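Local atomic coordinates of cellulose binding protein (Clavibacter michiganensis, PDB entry 4JJO), a protein that forms the expansin part of a longer, probable endocellulase, probably binding polysaccharide and taking part in the loosening of plant cell walls. Residues A[38-43]-A[72-77]; A[4-9]-A[92-97]; A[120-125]-A[156-161]. All blocks are in the same frame, centred on the assembly; numbering follows the deposited sequence.

Contact 1. Residues A[38-43]-A[72-77]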
ATOM      1  N   SER A  38      -4.296 -10.728   7.460  1.00 16.42           N
ATOM      2  CA  SER A  38      -3.695 -12.051   7.553  1.00 17.00           C
ATOM      3  C   SER A  38      -2.694 -12.259   6.422  1.00 16.31           C
ATOM      4  O   SER A  38      -2.749 -11.580   5.394  1.00 14.42           O
ATOM      5  CB  SER A  38      -4.772 -13.137   7.517  1.00 17.55           C
ATOM      6  OG  SER A  38      -5.476 -13.114   6.290  1.00 18.12           O
ATOM      7  N   SER A  39      -1.780 -13.203   6.615  1.00 17.30           N
ATOM      8  CA  SER A  39      -0.709 -13.427   5.656  1.00 18.20           C
ATOM      9  C   SER A  39      -1.233 -13.747   4.258  1.00 17.06           C
ATOM     10  O   SER A  39      -0.700 -13.239   3.277  1.00 16.02           O
ATOM     11  CB  SER A  39       0.229 -14.529   6.148  1.00 20.07           C
ATOM     12  OG  SER A  39       0.948 -14.099   7.292  1.00 20.59           O
ATOM     13  N   PRO A  40      -2.277 -14.589   4.158  1.00 17.81           N
ATOM     14  CA  PRO A  40      -2.849 -14.865   2.833  1.00 17.27           C
ATOM     15  C   PRO A  40      -3.454 -13.627   2.169  1.00 16.02           C
ATOM     16  O   PRO A  40      -3.354 -13.465   0.954  1.00 16.01           O
ATOM     17  CB  PRO A  40      -3.941 -15.901   3.129  1.00 18.43           C
ATOM     18  CG  PRO A  40      -3.528 -16.536   4.405  1.00 18.89           C
ATOM     19  CD  PRO A  40      -2.874 -15.444   5.199  1.00 18.28           C
ATOM     20  N   GLU A  41      -4.079 -12.767   2.963  1.00 15.45           N
ATOM     21  CA  GLU A  41      -4.684 -11.549   2.437  1.00 16.02           C
ATOM     22  C   GLU A  41      -3.630 -10.478   2.168  1.00 16.21           C
ATOM     23  O   GLU A  41      -3.813  -9.628   1.297  1.00 17.79           O
ATOM     24  CB  GLU A  41      -5.755 -11.029   3.401  1.00 17.05           C
ATOM     25  CG  GLU A  41      -6.958 -11.957   3.529  1.00 18.27           C
ATOM     26  CD  GLU A  41      -7.967 -11.484   4.554  1.00 18.78           C
ATOM     27  OE1 GLU A  41      -8.892 -10.737   4.174  1.00 20.27           O
ATOM     28  OE2 GLU A  41      -7.845 -11.872   5.735  1.00 17.85           O
ATOM     29  N   TYR A  42      -2.533 -10.526   2.920  1.00 14.75           N
ATOM     30  CA  TYR A  42      -1.398  -9.636   2.705  1.00 15.28           C
ATOM     31  C   TYR A  42      -0.780  -9.928   1.343  1.00 15.56           C
ATOM     32  O   TYR A  42      -0.329  -9.021   0.640  1.00 15.36           O
ATOM     33  CB  TYR A  42      -0.366  -9.841   3.816  1.00 15.00           C
ATOM     34  CG  TYR A  42       0.791  -8.865   3.800  1.00 15.62           C
ATOM     35  CD1 TYR A  42       0.593  -7.521   4.064  1.00 15.95           C
ATOM     36  CD2 TYR A  42       2.085  -9.295   3.542  1.00 16.58           C
ATOM     37  CE1 TYR A  42       1.647  -6.630   4.064  1.00 16.65           C
ATOM     38  CE2 TYR A  42       3.142  -8.412   3.539  1.00 17.53           C
ATOM     39  CZ  TYR A  42       2.918  -7.080   3.795  1.00 17.40           C
ATOM     40  OH  TYR A  42       3.969  -6.192   3.798  1.00 18.12           O
ATOM     41  N   SER A  43      -0.754 -11.208   0.989  1.00 16.16           N
ATOM     42  CA  SER A  43      -0.413 -11.632  -0.365  1.00 17.81           C
ATOM     43  C   SER A  43       0.955 -11.123  -0.814  1.00 17.98           C
ATOM     44  O   SER A  43       1.096 -10.570  -1.905  1.00 18.34           O
ATOM     45  CB  SER A  43      -1.491 -11.146  -1.332  1.00 20.09           C
ATOM     46  OG  SER A  43      -1.379 -11.779  -2.596  1.00 22.83           O
ATOM     47  N   CYS A  72      -3.265 -13.807  12.490  1.00 22.66           N
ATOM     48  CA  CYS A  72      -4.669 -13.696  12.108  1.00 20.88           C
ATOM     49  C   CYS A  72      -5.081 -14.743  11.076  1.00 19.97           C
ATOM     50  O   CYS A  72      -4.375 -14.979  10.093  1.00 18.29           O
ATOM     51  CB  CYS A  72      -4.955 -12.304  11.536  1.00 19.44           C
ATOM     52  SG  CYS A  72      -4.960 -10.937  12.729  1.00 24.52           S
ATOM     53  N   GLU A  73      -6.228 -15.372  11.308  1.00 19.74           N
ATOM     54  CA  GLU A  73      -6.851 -16.203  10.293  1.00 20.40           C
ATOM     55  C   GLU A  73      -7.426 -15.285   9.227  1.00 19.10           C
ATOM     56  O   GLU A  73      -7.589 -14.085   9.448  1.00 18.44           O
ATOM     57  CB  GLU A  73      -7.978 -17.051  10.889  1.00 21.14           C
ATOM     58  CG  GLU A  73      -7.552 -18.012  11.987  1.00 22.50           C
ATOM     59  CD  GLU A  73      -6.636 -19.112  11.484  1.00 24.28           C
ATOM     60  OE1 GLU A  73      -6.459 -19.227  10.254  1.00 24.15           O
ATOM     61  OE2 GLU A  73      -6.094 -19.865  12.321  1.00 25.78           O
ATOM     62  N   VAL A  74      -7.733 -15.846   8.066  1.00 19.29           N
ATOM     63  CA  VAL A  74      -8.425 -15.090   7.037  1.00 18.36           C
ATOM     64  C   VAL A  74      -9.775 -14.669   7.604  1.00 17.83           C
ATOM     65  O   VAL A  74     -10.472 -15.477   8.213  1.00 19.12           O
ATOM     66  CB  VAL A  74      -8.637 -15.932   5.765  1.00 18.61           C
ATOM     67  CG1 VAL A  74      -9.372 -15.125   4.708  1.00 18.07           C
ATOM     68  CG2 VAL A  74      -7.306 -16.435   5.222  1.00 19.88           C
ATOM     69  N   GLY A  75     -10.134 -13.404   7.412  1.00 17.12           N
ATOM     70  CA  GLY A  75     -11.366 -12.872   7.971  1.00 17.95           C
ATOM     71  C   GLY A  75     -11.146 -12.119   9.272  1.00 17.19           C
ATOM     72  O   GLY A  75     -12.035 -11.417   9.748  1.00 16.80           O
ATOM     73  N   HIS A  76      -9.956 -12.261   9.844  1.00 18.15           N
ATOM     74  CA  HIS A  76      -9.630 -11.609  11.109  1.00 18.57           C
ATOM     75  C   HIS A  76      -8.717 -10.411  10.875  1.00 17.68           C
ATOM     76  O   HIS A  76      -7.536 -10.568  10.568  1.00 18.24           O
ATOM     77  CB  HIS A  76      -8.967 -12.607  12.061  1.00 21.25           C
ATOM     78  CG  HIS A  76      -8.484 -11.999  13.341  1.00 23.54           C
ATOM     79  ND1 HIS A  76      -7.849 -12.737  14.320  1.00 26.30           N
ATOM     80  CD2 HIS A  76      -8.535 -10.729  13.806  1.00 23.81           C
ATOM     81  CE1 HIS A  76      -7.537 -11.949  15.329  1.00 27.09           C
ATOM     82  NE2 HIS A  76      -7.939 -10.724  15.047  1.00 25.94           N
ATOM     83  N   LEU A  77      -9.276  -9.214  11.022  1.00 15.64           N
ATOM     84  CA  LEU A  77      -8.515  -7.984  10.853  1.00 15.91           C
ATOM     85  C   LEU A  77      -7.961  -7.492  12.180  1.00 16.84           C
ATOM     86  O   LEU A  77      -8.602  -7.619  13.222  1.00 17.44           O
ATOM     87  CB  LEU A  77      -9.391  -6.881  10.258  1.00 16.30           C
ATOM     88  CG  LEU A  77     -10.007  -7.068   8.872  1.00 16.33           C
ATOM     89  CD1 LEU A  77     -10.802  -5.823   8.512  1.00 16.69           C
ATOM     90  CD2 LEU A  77      -8.945  -7.344   7.825  1.00 15.74           C
TER
HETATM   91  O   HOH W   1      -7.132 -10.381   7.756  1.00 12.67           O
HETATM   92  O   HOH W   2      -1.888 -14.733   9.051  1.00 18.88           O

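Contact 2. Residues A[4-9]-A[92-97]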
ATOM      1  N   HIS A   4     -16.688 -12.276   5.908  1.00 23.60           N
ATOM      2  CA  HIS A   4     -17.243 -12.197   7.249  1.00 22.91           C
ATOM      3  C   HIS A   4     -16.256 -12.763   8.253  1.00 23.25           C
ATOM      4  O   HIS A   4     -15.706 -13.849   8.060  1.00 26.36           O
ATOM      5  CB  HIS A   4     -18.568 -12.948   7.328  1.00 24.81           C
ATOM      6  CG  HIS A   4     -19.658 -12.330   6.509  1.00 25.99           C
ATOM      7  ND1 HIS A   4     -20.515 -11.378   7.012  1.00 25.06           N
ATOM      8  CD2 HIS A   4     -20.024 -12.524   5.219  1.00 28.26           C
ATOM      9  CE1 HIS A   4     -21.367 -11.010   6.068  1.00 26.84           C
ATOM     10  NE2 HIS A   4     -21.088 -11.692   4.972  1.00 28.31           N
ATOM     11  N   GLY A   5     -16.029 -12.013   9.322  1.00 20.23           N
ATOM     12  CA  GLY A   5     -15.062 -12.407  10.326  1.00 19.99           C
ATOM     13  C   GLY A   5     -15.112 -11.520  11.550  1.00 18.31           C
ATOM     14  O   GLY A   5     -16.187 -11.176  12.040  1.00 17.94           O
ATOM     15  N   ARG A   6     -13.937 -11.132  12.032  1.00 18.57           N
ATOM     16  CA  ARG A   6     -13.828 -10.429  13.302  1.00 18.58           C
ATOM     17  C   ARG A   6     -12.669  -9.448  13.285  1.00 17.24           C
ATOM     18  O   ARG A   6     -11.779  -9.540  12.440  1.00 17.30           O
ATOM     19  CB  ARG A   6     -13.621 -11.445  14.423  1.00 21.12           C
ATOM     20  CG  ARG A   6     -12.406 -12.340  14.211  1.00 25.49           C
ATOM     21  CD  ARG A   6     -12.457 -13.585  15.084  1.00 29.48           C
ATOM     22  NE  ARG A   6     -11.215 -14.349  15.017  1.00 33.94           N
ATOM     23  CZ  ARG A   6     -11.028 -15.430  14.266  1.00 38.04           C
ATOM     24  NH1 ARG A   6     -12.001 -15.910  13.502  1.00 39.37           N
ATOM     25  NH2 ARG A   6      -9.853 -16.044  14.284  1.00 40.81           N
ATOM     26  N   ALA A   7     -12.684  -8.505  14.220  1.00 16.02           N
ATOM     27  CA  ALA A   7     -11.577  -7.569  14.362  1.00 15.93           C
ATOM     28  C   ALA A   7     -11.143  -7.435  15.812  1.00 16.02           C
ATOM     29  O   ALA A   7     -11.970  -7.401  16.722  1.00 15.69           O
ATOM     30  CB  ALA A   7     -11.957  -6.206  13.807  1.00 15.33           C
ATOM     31  N   THR A   8      -9.829  -7.385  16.008  1.00 16.89           N
ATOM     32  CA  THR A   8      -9.238  -6.952  17.265  1.00 17.77           C
ATOM     33  C   THR A   8      -8.538  -5.636  16.951  1.00 18.02           C
ATOM     34  O   THR A   8      -8.667  -5.123  15.839  1.00 16.60           O
ATOM     35  CB  THR A   8      -8.234  -7.984  17.814  1.00 19.89           C
ATOM     36  OG1 THR A   8      -7.338  -8.386  16.772  1.00 21.20           O
ATOM     37  CG2 THR A   8      -8.965  -9.213  18.352  1.00 20.44           C
ATOM     38  N   HIS A   9      -7.807  -5.074  17.907  1.00 18.47           N
ATOM     39  CA  HIS A   9      -7.116  -3.815  17.642  1.00 18.55           C
ATOM     40  C   HIS A   9      -5.660  -3.810  18.089  1.00 19.45           C
ATOM     41  O   HIS A   9      -5.271  -4.547  18.993  1.00 20.33           O
ATOM     42  CB  HIS A   9      -7.861  -2.644  18.285  1.00 19.39           C
ATOM     43  CG  HIS A   9      -8.078  -2.794  19.757  1.00 22.10           C
ATOM     44  ND1 HIS A   9      -7.101  -2.502  20.688  1.00 24.56           N
ATOM     45  CD2 HIS A   9      -9.162  -3.189  20.462  1.00 22.99           C
ATOM     46  CE1 HIS A   9      -7.576  -2.716  21.900  1.00 25.46           C
ATOM     47  NE2 HIS A   9      -8.825  -3.133  21.794  1.00 24.83           N
ATOM     48  N   ALA A  92     -14.455  -3.677  24.170  1.00 24.04           N
ATOM     49  CA  ALA A  92     -15.093  -4.895  23.689  1.00 22.88           C
ATOM     50  C   ALA A  92     -14.064  -6.002  23.485  1.00 25.40           C
ATOM     51  O   ALA A  92     -14.365  -7.178  23.694  1.00 27.72           O
ATOM     52  CB  ALA A  92     -15.838  -4.625  22.392  1.00 21.28           C
ATOM     53  N   GLY A  93     -12.856  -5.624  23.076  1.00 30.26           N
ATOM     54  CA  GLY A  93     -11.801  -6.588  22.824  1.00 29.45           C
ATOM     55  C   GLY A  93     -11.859  -7.115  21.404  1.00 25.87           C
ATOM     56  O   GLY A  93     -10.908  -6.979  20.633  1.00 24.76           O
ATOM     57  N   ILE A  94     -12.990  -7.715  21.056  1.00 24.32           N
ATOM     58  CA  ILE A  94     -13.179  -8.276  19.730  1.00 22.55           C
ATOM     59  C   ILE A  94     -14.605  -8.021  19.263  1.00 19.97           C
ATOM     60  O   ILE A  94     -15.544  -8.084  20.056  1.00 20.31           O
ATOM     61  CB  ILE A  94     -12.896  -9.787  19.732  1.00 25.74           C
ATOM     62  CG1 ILE A  94     -13.012 -10.354  18.321  1.00 26.19           C
ATOM     63  CG2 ILE A  94     -13.856 -10.502  20.656  1.00 27.48           C
ATOM     64  CD1 ILE A  94     -12.503 -11.756  18.198  1.00 29.42           C
ATOM     65  N   ILE A  95     -14.759  -7.720  17.977  1.00 18.18           N
ATOM     66  CA  ILE A  95     -16.072  -7.446  17.404  1.00 17.23           C
ATOM     67  C   ILE A  95     -16.261  -8.197  16.099  1.00 15.47           C
ATOM     68  O   ILE A  95     -15.305  -8.415  15.360  1.00 14.84           O
ATOM     69  CB  ILE A  95     -16.267  -5.943  17.123  1.00 17.76           C
ATOM     70  CG1 ILE A  95     -15.094  -5.403  16.303  1.00 17.03           C
ATOM     71  CG2 ILE A  95     -16.412  -5.184  18.426  1.00 20.07           C
ATOM     72  CD1 ILE A  95     -15.295  -3.996  15.789  1.00 17.16           C
ATOM     73  N   PRO A  96     -17.506  -8.596  15.809  1.00 16.07           N
ATOM     74  CA  PRO A  96     -17.792  -9.208  14.511  1.00 16.39           C
ATOM     75  C   PRO A  96     -17.850  -8.141  13.429  1.00 15.73           C
ATOM     76  O   PRO A  96     -18.354  -7.042  13.673  1.00 16.04           O
ATOM     77  CB  PRO A  96     -19.163  -9.851  14.720  1.00 18.12           C
ATOM     78  CG  PRO A  96     -19.804  -9.046  15.777  1.00 18.51           C
ATOM     79  CD  PRO A  96     -18.713  -8.475  16.645  1.00 17.92           C
ATOM     80  N   ILE A  97     -17.333  -8.462  12.251  1.00 15.93           N
ATOM     81  CA  ILE A  97     -17.288  -7.512  11.152  1.00 15.58           C
ATOM     82  C   ILE A  97     -17.561  -8.210   9.830  1.00 16.94           C
ATOM     83  O   ILE A  97     -17.516  -9.440   9.738  1.00 18.57           O
ATOM     84  CB  ILE A  97     -15.904  -6.837  11.043  1.00 15.18           C
ATOM     85  CG1 ILE A  97     -14.823  -7.890  10.799  1.00 15.28           C
ATOM     86  CG2 ILE A  97     -15.583  -6.046  12.302  1.00 15.62           C
ATOM     87  CD1 ILE A  97     -13.522  -7.328  10.286  1.00 16.47           C
TER
HETATM   88  O   HOH W   3     -20.381 -10.373   9.948  1.00 34.19           O
HETATM   89  O   HOH W   4      -8.174  -6.200  20.817  1.00 32.33           O

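Contact 3. Residues A[120-125]-A[156-161]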
ATOM      1  N   ARG A 120      22.306   3.273  -9.140  1.00 17.94           N
ATOM      2  CA  ARG A 120      22.206   2.597 -10.432  1.00 20.16           C
ATOM      3  C   ARG A 120      22.512   1.105 -10.297  1.00 19.11           C
ATOM      4  O   ARG A 120      22.051   0.297 -11.101  1.00 19.57           O
ATOM      5  CB  ARG A 120      23.147   3.236 -11.457  1.00 24.09           C
ATOM      6  CG  ARG A 120      22.708   4.616 -11.943  1.00 27.79           C
ATOM      7  CD  ARG A 120      23.895   5.482 -12.348  1.00 32.26           C
ATOM      8  NE  ARG A 120      24.650   4.917 -13.463  1.00 35.68           N
ATOM      9  CZ  ARG A 120      25.765   5.448 -13.958  1.00 39.32           C
ATOM     10  NH1 ARG A 120      26.263   6.560 -13.435  1.00 41.11           N
ATOM     11  NH2 ARG A 120      26.384   4.868 -14.978  1.00 40.99           N
ATOM     12  N   TRP A 121      23.284   0.744  -9.276  1.00 18.28           N
ATOM     13  CA  TRP A 121      23.651  -0.651  -9.046  1.00 18.26           C
ATOM     14  C   TRP A 121      22.439  -1.470  -8.626  1.00 17.25           C
ATOM     15  O   TRP A 121      22.233  -2.585  -9.101  1.00 18.26           O
ATOM     16  CB  TRP A 121      24.719  -0.750  -7.953  1.00 17.80           C
ATOM     17  CG  TRP A 121      26.001  -0.042  -8.272  1.00 19.11           C
ATOM     18  CD1 TRP A 121      26.401   1.178  -7.814  1.00 18.95           C
ATOM     19  CD2 TRP A 121      27.060  -0.522  -9.111  1.00 20.86           C
ATOM     20  NE1 TRP A 121      27.638   1.491  -8.319  1.00 21.50           N
ATOM     21  CE2 TRP A 121      28.066   0.463  -9.116  1.00 22.24           C
ATOM     22  CE3 TRP A 121      27.252  -1.688  -9.856  1.00 22.17           C
ATOM     23  CZ2 TRP A 121      29.246   0.319  -9.842  1.00 24.46           C
ATOM     24  CZ3 TRP A 121      28.424  -1.829 -10.577  1.00 24.47           C
ATOM     25  CH2 TRP A 121      29.406  -0.832 -10.562  1.00 25.61           C
ATOM     26  N   TRP A 122      21.649  -0.899  -7.723  1.00 16.40           N
ATOM     27  CA  TRP A 122      20.487  -1.568  -7.153  1.00 15.10           C
ATOM     28  C   TRP A 122      19.560  -0.509  -6.583  1.00 14.60           C
ATOM     29  O   TRP A 122      20.002   0.403  -5.885  1.00 13.96           O
ATOM     30  CB  TRP A 122      20.913  -2.534  -6.043  1.00 15.42           C
ATOM     31  CG  TRP A 122      19.783  -3.316  -5.437  1.00 15.50           C
ATOM     32  CD1 TRP A 122      19.336  -4.547  -5.827  1.00 16.66           C
ATOM     33  CD2 TRP A 122      18.965  -2.925  -4.326  1.00 15.79           C
ATOM     34  NE1 TRP A 122      18.289  -4.943  -5.029  1.00 16.87           N
ATOM     35  CE2 TRP A 122      18.041  -3.967  -4.103  1.00 15.62           C
ATOM     36  CE3 TRP A 122      18.921  -1.794  -3.504  1.00 16.14           C
ATOM     37  CZ2 TRP A 122      17.086  -3.910  -3.088  1.00 15.48           C
ATOM     38  CZ3 TRP A 122      17.971  -1.741  -2.496  1.00 15.56           C
ATOM     39  CH2 TRP A 122      17.064  -2.791  -2.300  1.00 15.28           C
ATOM     40  N   ALA A 123      18.275  -0.619  -6.885  1.00 14.97           N
ATOM     41  CA  ALA A 123      17.321   0.370  -6.416  1.00 15.43           C
ATOM     42  C   ALA A 123      16.001  -0.263  -6.018  1.00 14.63           C
ATOM     43  O   ALA A 123      15.641  -1.341  -6.492  1.00 12.87           O
ATOM     44  CB  ALA A 123      17.095   1.427  -7.483  1.00 15.99           C
ATOM     45  N   GLY A 124      15.290   0.426  -5.135  1.00 15.46           N
ATOM     46  CA  GLY A 124      13.956   0.033  -4.741  1.00 15.33           C
ATOM     47  C   GLY A 124      12.987   1.176  -4.972  1.00 14.94           C
ATOM     48  O   GLY A 124      13.323   2.338  -4.737  1.00 14.62           O
ATOM     49  N   LEU A 125      11.791   0.851  -5.448  1.00 14.70           N
ATOM     50  CA  LEU A 125      10.751   1.850  -5.642  1.00 15.48           C
ATOM     51  C   LEU A 125       9.489   1.441  -4.906  1.00 14.66           C
ATOM     52  O   LEU A 125       9.100   0.273  -4.907  1.00 15.55           O
ATOM     53  CB  LEU A 125      10.414   2.022  -7.124  1.00 16.80           C
ATOM     54  CG  LEU A 125      11.499   2.500  -8.085  1.00 19.15           C
ATOM     55  CD1 LEU A 125      10.873   2.742  -9.444  1.00 20.98           C
ATOM     56  CD2 LEU A 125      12.174   3.757  -7.577  1.00 19.63           C
ATOM     57  N   TRP A 156       9.484  -2.349  -4.700  1.00 14.34           N
ATOM     58  CA  TRP A 156       9.808  -3.101  -5.900  1.00 14.50           C
ATOM     59  C   TRP A 156      11.287  -2.886  -6.170  1.00 14.57           C
ATOM     60  O   TRP A 156      11.744  -1.748  -6.209  1.00 15.71           O
ATOM     61  CB  TRP A 156       8.985  -2.593  -7.082  1.00 14.85           C
ATOM     62  CG  TRP A 156       7.523  -2.836  -6.948  1.00 15.17           C
ATOM     63  CD1 TRP A 156       6.633  -2.101  -6.221  1.00 15.79           C
ATOM     64  CD2 TRP A 156       6.769  -3.885  -7.566  1.00 15.24           C
ATOM     65  NE1 TRP A 156       5.370  -2.632  -6.345  1.00 16.36           N
ATOM     66  CE2 TRP A 156       5.428  -3.726  -7.166  1.00 16.25           C
ATOM     67  CE3 TRP A 156       7.098  -4.943  -8.418  1.00 15.37           C
ATOM     68  CZ2 TRP A 156       4.416  -4.585  -7.594  1.00 17.02           C
ATOM     69  CZ3 TRP A 156       6.095  -5.794  -8.838  1.00 16.08           C
ATOM     70  CH2 TRP A 156       4.770  -5.611  -8.426  1.00 16.49           C
ATOM     71  N   VAL A 157      12.040  -3.966  -6.351  1.00 14.29           N
ATOM     72  CA  VAL A 157      13.491  -3.844  -6.472  1.00 14.22           C
ATOM     73  C   VAL A 157      14.031  -4.319  -7.815  1.00 13.46           C
ATOM     74  O   VAL A 157      13.405  -5.105  -8.524  1.00 14.15           O
ATOM     75  CB  VAL A 157      14.231  -4.587  -5.335  1.00 15.40           C
ATOM     76  CG1 VAL A 157      13.863  -3.985  -3.988  1.00 15.54           C
ATOM     77  CG2 VAL A 157      13.926  -6.073  -5.370  1.00 16.70           C
ATOM     78  N   THR A 158      15.217  -3.824  -8.146  1.00 14.19           N
ATOM     79  CA  THR A 158      15.857  -4.115  -9.419  1.00 14.60           C
ATOM     80  C   THR A 158      16.595  -5.450  -9.374  1.00 16.78           C
ATOM     81  O   THR A 158      17.325  -5.727  -8.425  1.00 17.51           O
ATOM     82  CB  THR A 158      16.861  -3.006  -9.774  1.00 15.75           C
ATOM     83  OG1 THR A 158      17.775  -2.825  -8.688  1.00 17.19           O
ATOM     84  CG2 THR A 158      16.133  -1.690 -10.039  1.00 15.07           C
ATOM     85  N   PRO A 159      16.402  -6.288 -10.405  1.00 17.83           N
ATOM     86  CA  PRO A 159      17.128  -7.554 -10.539  1.00 19.36           C
ATOM     87  C   PRO A 159      18.509  -7.343 -11.148  1.00 20.55           C
ATOM     88  O   PRO A 159      19.339  -8.250 -11.142  1.00 22.75           O
ATOM     89  CB  PRO A 159      16.249  -8.352 -11.502  1.00 20.45           C
ATOM     90  CG  PRO A 159      15.623  -7.315 -12.358  1.00 19.22           C
ATOM     91  CD  PRO A 159      15.405  -6.113 -11.476  1.00 17.68           C
ATOM     92  N   SER A 160      18.740  -6.147 -11.676  1.00 18.52           N
ATOM     93  CA  SER A 160      20.006  -5.812 -12.313  1.00 19.87           C
ATOM     94  C   SER A 160      20.074  -4.298 -12.480  1.00 19.80           C
ATOM     95  O   SER A 160      19.060  -3.617 -12.327  1.00 18.86           O
ATOM     96  CB  SER A 160      20.134  -6.525 -13.661  1.00 21.42           C
ATOM     97  OG  SER A 160      19.082  -6.168 -14.541  1.00 21.70           O
ATOM     98  N   PRO A 161      21.269  -3.764 -12.779  1.00 21.38           N
ATOM     99  CA  PRO A 161      21.452  -2.308 -12.800  1.00 21.50           C
ATOM    100  C   PRO A 161      20.506  -1.561 -13.735  1.00 21.29           C
ATOM    101  O   PRO A 161      19.975  -2.128 -14.694  1.00 21.30           O
ATOM    102  CB  PRO A 161      22.899  -2.147 -13.273  1.00 22.90           C
ATOM    103  CG  PRO A 161      23.563  -3.391 -12.844  1.00 23.44           C
ATOM    104  CD  PRO A 161      22.538  -4.469 -13.031  1.00 22.38           C
TER
HETATM  105  O   HOH W   5      20.161  -4.327  -9.389  1.00 18.97           O
HETATM  106  O   HOH W   6      17.188  -7.721  -6.144  1.00 37.18           O

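Contact 1. Residues A[38-43]-A[72-77]
C72 meets S38 backbone to side chain: the carbonyl atom C72 O lies 3.2 Å from S38 CB, and a water accepts a hydrogen bond from S39 N and donates one to C72 O. A disulfide to C69 ties this residue to the end of strand 59-69. E73 opens a type II turn that closes with the bond from H76 N to E73 O. Within it, V74 is laid over the start of helix 39-42, at whose N-cap position S38 stands. With CG1 of V74 anti to the backbone N (chi1 180°), its two methyls part company: CG2 packs on the proline ring, 3.9 Å from P40 CG, while CG1 rests against the carboxylate, 3.9 Å from E41 CD. G75 supplies the direct bond of the contact, G75 N to E41 OE2 at 3.2 Å and 166°, arriving 42° out of the carboxylate plane. The same oxygen uses its anti lone pair for S38 OG, 2.7 Å from E41 OE2. H76 adds its carbonyl, joined through a second water to S38 N and E41 OE2, and its ring carries C72 SG over one face. Beyond it L77 enters the barrel interior beside I97. One oxygen, E41 OE2, thus receives three donors, and with E41 OE1 bonded to Y99 the carboxylate is fixed in rotation, coupling turn to helix by directional polar bonds more than by apolar packing.

Contact 2. Residues A[4-9]-A[92-97]
G5 and I97 exchange a pair of backbone hydrogen bonds where two antiparallel strands of the double-psi beta barrel, the fold of this expansin domain, run side by side. Both are nearly straight: G5 N reaches I97 O at 3.0 Å with an angle of 178°, and the return bond from I97 N meets G5 O from above its carbonyl plane. A7 and I95 form the next hydrogen-bonded pair, with A7 N 2.9 Å from I95 O, and R6 faces P96 in the non-hydrogen-bonded position between them. On the face of A7, I95 and I97, the alanine methyl meets both isoleucines on one side, its CB 3.9 Å from I97 CG2 and 4.1 Å from I95 CG1. I97 CG1 stands between backbone N and carbonyl carbon (chi1 60°), which swings CD1 over the neighbouring strand to 3.5 Å from R6 O. On the other face the arginine's aliphatic stem crosses I94, whose CD1 touches R6 CD at 3.6 Å and borders the edge of the guanidinium. Farther out, F84 and L87 of helix 81-87 lie against I95, and D78 and H76 hold T8 OG1, while T8 CG2 leans on G93 O. H9 stacks on F90 and meets F84 edge-to-face. A water linking H9 N with G93 O lies 3.2 Å above the plane of the H9 imidazole, offset toward its rim.

Contact 3. Residues A[120-125]-A[156-161]
T158 and A123 are joined by two hydrogen bonds of different kinds, both given by backbone N-H groups, one to a side chain and one to a carbonyl. The threonine hydroxyl takes the place a carbonyl would have in a regular sheet: A123 N donates to T158 OG1 at 2.9 Å and 166°, while T158 N returns a more bent bond to A123 O. The torsion of T158 explains this, since OG1 lies between its own backbone N and carbonyl carbon (chi1 54°), which turns it toward A123 N of the opposite segment. Farther along, L125 and W156 form a regular antiparallel hydrogen-bonded pair, with L125 N 2.7 Å from W156 O and a matching bond back. Between these two sets G124 faces V157 without such bonds, and CA-H...O contacts fill in, G124 CA standing 3.2 Å from W156 O.

Packing is led by W122. Its CG is anti to the backbone N (chi1 -177°), which lays the indole across the other segment: CZ2 comes close to V157 CG1, at 3.3 Å, and T158 OG1 lies over one ring face. Beyond it the pyrrolidine of P161 touches the main chain, P161 CB being 3.4 Å from R120 O. On the other side of the sheet W156 and L125 turn into the interior, W156 against L148 and V137, L125 against I112 and I139.

Water completes the polar part. One molecule joins W121 O to T158 OG1; another, lying in the indole plane, accepts from W122 NE1 and donates to T158 O.

The arrangement is an antiparallel strand pair in the Ig-like beta sandwich of the C-terminal expansin domain, and the exposed W121 and W122 beside it are consistent with the aromatic cellulose-binding surface known in relatives.

How the contacts relate
Contacts 1 and 2 belong to one barrel and touch directly: strands 3-10 and 76-80 are neighbours, L77 N lies 2.9 Å from R6 O, and L77 CD1 packs on I97 CD1 at 3.6 Å. Along the chain, 38-43/72-77 is nested inside the loop closed by 4-9/92-97. Contact 3 follows in the other domain, its centre about 40 Å from that of contact 2. All three combine buried and exposed residues, yet differ in chemistry. Contact 1 joins a turn to a short helix through a carboxylate and water; contact 2 is strand pairing with isoleucines on the inner face; contact 3 pairs strands too, but carries W121 and W122 at the surface while W156 is buried.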